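Local coordinates for amidohydrolase 3 domain-containing protein (Pyrococcus furiosus, PDB 3ICJ), which is an uncharacterised member of the amidohydrolase family that binds two zinc ions and probably hydrolyses non-peptide carbon-nitrogen bonds, at residues Thr73-Arg76 against Ile77-Ala81; Lys120-Glu123 against Glu124-Glu127. All coordinates share one frame; numbering follows the deposited sequence.

Contact 1: residues Thr73-Arg76 against Ile77-Ala81; sequences TALR and IAELA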
loop_
_atom_site.group_PDB
_atom_site.type_symbol
_atom_site.label_atom_id
_atom_site.label_comp_id
_atom_site.label_asym_id
_atom_site.label_seq_id
_atom_site.Cartn_x
_atom_site.Cartn_y
_atom_site.Cartn_z
ATOM N N THR A 73 12.779 37.364 -2.030
ATOM C CA THR A 73 13.954 36.769 -2.664
ATOM C C THR A 73 13.530 35.800 -3.784
ATOM O O THR A 73 14.087 35.832 -4.887
ATOM C CB THR A 73 14.826 36.041 -1.617
ATOM O OG1 THR A 73 15.228 36.983 -0.624
ATOM C CG2 THR A 73 16.083 35.412 -2.247
ATOM N N ALA A 74 12.528 34.966 -3.496
ATOM C CA ALA A 74 11.938 34.063 -4.484
ATOM C C ALA A 74 11.345 34.808 -5.693
ATOM O O ALA A 74 11.484 34.366 -6.834
ATOM C CB ALA A 74 10.862 33.208 -3.835
ATOM N N LEU A 75 10.682 35.929 -5.421
ATOM C CA LEU A 75 10.124 36.768 -6.471
ATOM C C LEU A 75 11.244 37.346 -7.348
ATOM O O LEU A 75 11.156 37.319 -8.582
ATOM C CB LEU A 75 9.241 37.859 -5.858
ATOM C CG LEU A 75 8.615 38.900 -6.781
ATOM C CD1 LEU A 75 7.837 38.248 -7.923
ATOM C CD2 LEU A 75 7.705 39.833 -5.984
ATOM N N ARG A 76 12.302 37.830 -6.703
ATOM C CA ARG A 76 13.436 38.433 -7.398
ATOM C C ARG A 76 14.184 37.404 -8.265
ATOM O O ARG A 76 14.618 37.736 -9.359
ATOM C CB ARG A 76 14.382 39.090 -6.384
ATOM C CG ARG A 76 15.459 39.992 -6.964
ATOM C CD ARG A 76 14.971 41.413 -7.227
ATOM N NE ARG A 76 14.786 41.668 -8.653
ATOM C CZ ARG A 76 15.761 42.028 -9.488
ATOM N NH1 ARG A 76 15.482 42.243 -10.770
ATOM N NH2 ARG A 76 17.014 42.168 -9.052
ATOM N N ILE A 77 14.339 36.175 -7.767
ATOM C CA ILE A 77 14.995 35.111 -8.547
ATOM C C ILE A 77 14.224 34.819 -9.849
ATOM O O ILE A 77 14.810 34.775 -10.946
ATOM C CB ILE A 77 15.212 33.821 -7.710
ATOM C CG1 ILE A 77 16.225 34.078 -6.592
ATOM C CG2 ILE A 77 15.703 32.651 -8.603
ATOM C CD1 ILE A 77 16.430 32.887 -5.611
ATOM N N ALA A 78 12.909 34.677 -9.719
ATOM C CA ALA A 78 12.031 34.393 -10.847
ATOM C C ALA A 78 11.918 35.561 -11.823
ATOM O O ALA A 78 11.757 35.353 -13.035
ATOM C CB ALA A 78 10.663 33.982 -10.349
ATOM N N GLU A 79 12.018 36.785 -11.300
ATOM C CA GLU A 79 12.076 37.967 -12.150
ATOM C C GLU A 79 13.348 37.957 -13.001
ATOM O O GLU A 79 13.294 38.239 -14.186
ATOM C CB GLU A 79 12.012 39.248 -11.326
ATOM C CG GLU A 79 10.624 39.623 -10.858
ATOM C CD GLU A 79 10.633 40.771 -9.845
ATOM O OE1 GLU A 79 11.719 41.320 -9.515
ATOM O OE2 GLU A 79 9.536 41.120 -9.372
ATOM N N LEU A 80 14.481 37.609 -12.399
ATOM C CA LEU A 80 15.755 37.605 -13.124
ATOM C C LEU A 80 15.863 36.495 -14.163
ATOM O O LEU A 80 16.442 36.692 -15.230
ATOM C CB LEU A 80 16.935 37.518 -12.158
ATOM C CG LEU A 80 17.217 38.717 -11.255
ATOM C CD1 LEU A 80 18.173 38.267 -10.186
ATOM C CD2 LEU A 80 17.773 39.916 -12.024
ATOM N N ALA A 81 15.305 35.331 -13.842
ATOM C CA ALA A 81 15.439 34.152 -14.702
ATOM C C ALA A 81 14.252 33.958 -15.650
ATOM O O ALA A 81 14.266 33.053 -16.474
ATOM C CB ALA A 81 15.658 32.917 -13.857
#
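R76 sets its CG anti to the backbone N (chi1 -168°) and then bends at chi2 and chi3, which carries the guanidinium along the helix toward E79 and L80. E79 sets its CG anti to the carbonyl carbon and runs out extended, meeting the arginine at about a right angle. The salt bridge is made through NE, not the terminal nitrogens: R76 NE lies 3.2 Å from E79 OE1, the N-H pointing almost straight at the oxygen (171°). The carboxylate oxygen sits in the guanidinium plane, although the two planes are turned 60° apart. L80 CG lies over one face, 3.8 Å above the plane but displaced toward the rim, and L80 CD2 comes 3.5 Å from R76 NH1. E79 OE2 lies against L75, 3.5 Å from L75 CG. The acid thus meets the guanidinium at its edge and the leucine over one face. On the inner side A74 packs on I41 and A78 on A39 and I85, of strands 37-41 and 84-87. The arrangement is typical of an amphipathic alpha-helix: i to i+4 backbone bonds, an i to i+3 salt bridge on the exposed side, and small residues against a beta-sheet.

Contact 2: residues Lys120-Glu123 against Glu124-Glu127; sequences KSME and ELVE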
loop_
_atom_site.group_PDB
_atom_site.type_symbol
_atom_site.label_atom_id
_atom_site.label_comp_id
_atom_site.label_asym_id
_atom_site.label_seq_id
_atom_site.Cartn_x
_atom_site.Cartn_y
_atom_site.Cartn_z
ATOM N N LYS A 120 -31.120 -5.508 -2.314
ATOM C CA LYS A 120 -32.242 -6.154 -1.628
ATOM C C LYS A 120 -32.867 -7.358 -2.343
ATOM O O LYS A 120 -33.571 -8.155 -1.713
ATOM C CB LYS A 120 -33.321 -5.120 -1.284
ATOM C CG LYS A 120 -32.851 -3.981 -0.374
ATOM C CD LYS A 120 -32.370 -4.495 0.977
ATOM C CE LYS A 120 -31.873 -3.359 1.847
ATOM N NZ LYS A 120 -30.971 -3.915 2.890
ATOM N N SER A 121 -32.628 -7.488 -3.647
ATOM C CA SER A 121 -33.204 -8.599 -4.415
ATOM C C SER A 121 -32.275 -9.047 -5.538
ATOM O O SER A 121 -31.421 -8.279 -5.982
ATOM C CB SER A 121 -34.592 -8.229 -4.976
ATOM O OG SER A 121 -34.506 -7.359 -6.100
ATOM N N MET A 122 -32.457 -10.286 -5.995
ATOM C CA MET A 122 -31.676 -10.825 -7.119
ATOM C C MET A 122 -31.879 -10.031 -8.421
ATOM O O MET A 122 -30.967 -9.945 -9.243
ATOM C CB MET A 122 -31.965 -12.322 -7.332
ATOM C CG MET A 122 -30.811 -13.110 -8.009
ATOM S SD MET A 122 -29.277 -13.155 -7.059
ATOM C CE MET A 122 -29.883 -13.769 -5.482
ATOM N N GLU A 123 -33.065 -9.436 -8.571
ATOM C CA GLU A 123 -33.421 -8.565 -9.695
ATOM C C GLU A 123 -32.533 -7.322 -9.726
ATOM O O GLU A 123 -32.008 -6.979 -10.789
ATOM C CB GLU A 123 -34.903 -8.144 -9.627
ATOM C CG GLU A 123 -35.936 -9.259 -9.929
ATOM C CD GLU A 123 -35.971 -10.389 -8.877
ATOM O OE1 GLU A 123 -35.817 -10.113 -7.660
ATOM O OE2 GLU A 123 -36.143 -11.563 -9.274
ATOM N N GLU A 124 -32.401 -6.635 -8.608
ATOM C CA GLU A 124 -31.522 -5.522 -8.501
ATOM C C GLU A 124 -30.013 -5.848 -8.607
ATOM O O GLU A 124 -29.232 -5.094 -9.159
ATOM C CB GLU A 124 -31.813 -4.754 -7.222
ATOM C CG GLU A 124 -30.656 -3.947 -6.731
ATOM C CD GLU A 124 -31.083 -2.647 -6.128
ATOM O OE1 GLU A 124 -30.892 -1.601 -6.778
ATOM O OE2 GLU A 124 -31.602 -2.675 -4.996
ATOM N N LEU A 125 -29.641 -6.993 -8.055
ATOM C CA LEU A 125 -28.262 -7.460 -8.171
ATOM C C LEU A 125 -27.908 -7.672 -9.631
ATOM O O LEU A 125 -26.850 -7.231 -10.075
ATOM C CB LEU A 125 -28.011 -8.747 -7.366
ATOM C CG LEU A 125 -26.574 -9.309 -7.356
ATOM C CD1 LEU A 125 -26.167 -9.793 -5.974
ATOM C CD2 LEU A 125 -26.388 -10.426 -8.381
ATOM N N VAL A 126 -28.790 -8.350 -10.361
ATOM C CA VAL A 126 -28.603 -8.594 -11.796
ATOM C C VAL A 126 -28.515 -7.277 -12.608
ATOM O O VAL A 126 -27.644 -7.154 -13.483
ATOM C CB VAL A 126 -29.676 -9.598 -12.355
ATOM C CG1 VAL A 126 -29.806 -9.534 -13.880
ATOM C CG2 VAL A 126 -29.346 -11.019 -11.918
ATOM N N GLU A 127 -29.376 -6.303 -12.283
ATOM C CA GLU A 127 -29.334 -4.952 -12.894
ATOM C C GLU A 127 -28.027 -4.202 -12.656
ATOM O O GLU A 127 -27.510 -3.546 -13.568
ATOM C CB GLU A 127 -30.503 -4.068 -12.414
ATOM C CG GLU A 127 -31.554 -3.763 -13.474
ATOM C CD GLU A 127 -32.628 -4.836 -13.575
ATOM O OE1 GLU A 127 -32.305 -5.984 -13.967
ATOM O OE2 GLU A 127 -33.804 -4.524 -13.275
#
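S121 and E124 meet at the start of helix 122-130, where the serine holds the N-cap position. Its OG stands between the backbone N and the carbonyl carbon (chi1 76°), and from there it faces the first turn. The capping bond that results, from E124 N to S121 OG, is long at 3.4 Å and so weak, though nearly straight at 170°. The serine also supplies its backbone, since L125 N donates to S121 O at 3.0 Å, so a single residue receives two N-H groups of the turn.

The packed part rests on M122 and L125, both buried. M122, bent at chi2 and chi3, and L125 lie side by side and point the same way, M122 SD 4.2 Å from L125 CD2. Both reach L147 of helix 144-147; M122 also touches D155, and L125 touches L156 and V119. V126 flanks them, partly exposed, its CG2 3.3 Å from M122 O, the carbonyl that also accepts the V126 N-H.

The solvent side is looser and acidic: E123 and E127 are exposed, E124 partly so, and their side chains make few contacts across the turn. E123 folds back by its bend at chi2, and its OE1 receives a weak bond from S121 OG at 3.4 Å. E124 uses OE1 in a salt bridge to R128, one turn on.

The serine hydroxyl is therefore shared, weakly accepting from the backbone of E124 and weakly donating to the carboxylate of E123. E123 and E124 lie near the positive end of the helix dipole, which would be expected to favour their ionised forms. Repulsion between like charges, and the approach of E127 OE1 to E123 O at 3.3 Å, two acceptors, would work against this.

In the fold
Contact 1 closes before contact 2 opens along the chain, and the two lie far apart, with centres about 62 Å and nearest atoms about 54 Å from each other. Residues 73-81 belong to helix 71-81, packed on the four-stranded mixed sheet that includes strands 37-41 and 84-87. Residues 120-127 begin helix 122-130, the crossover of a beta-alpha-beta unit between strands 114-115 and 137-142 in a separate six-stranded sheet. Both lie away from the two-zinc site formed by H101, H103, carboxylated K296, H348, H373 and D434. Each contact thus lies within one helix, packed in a different part of the fold.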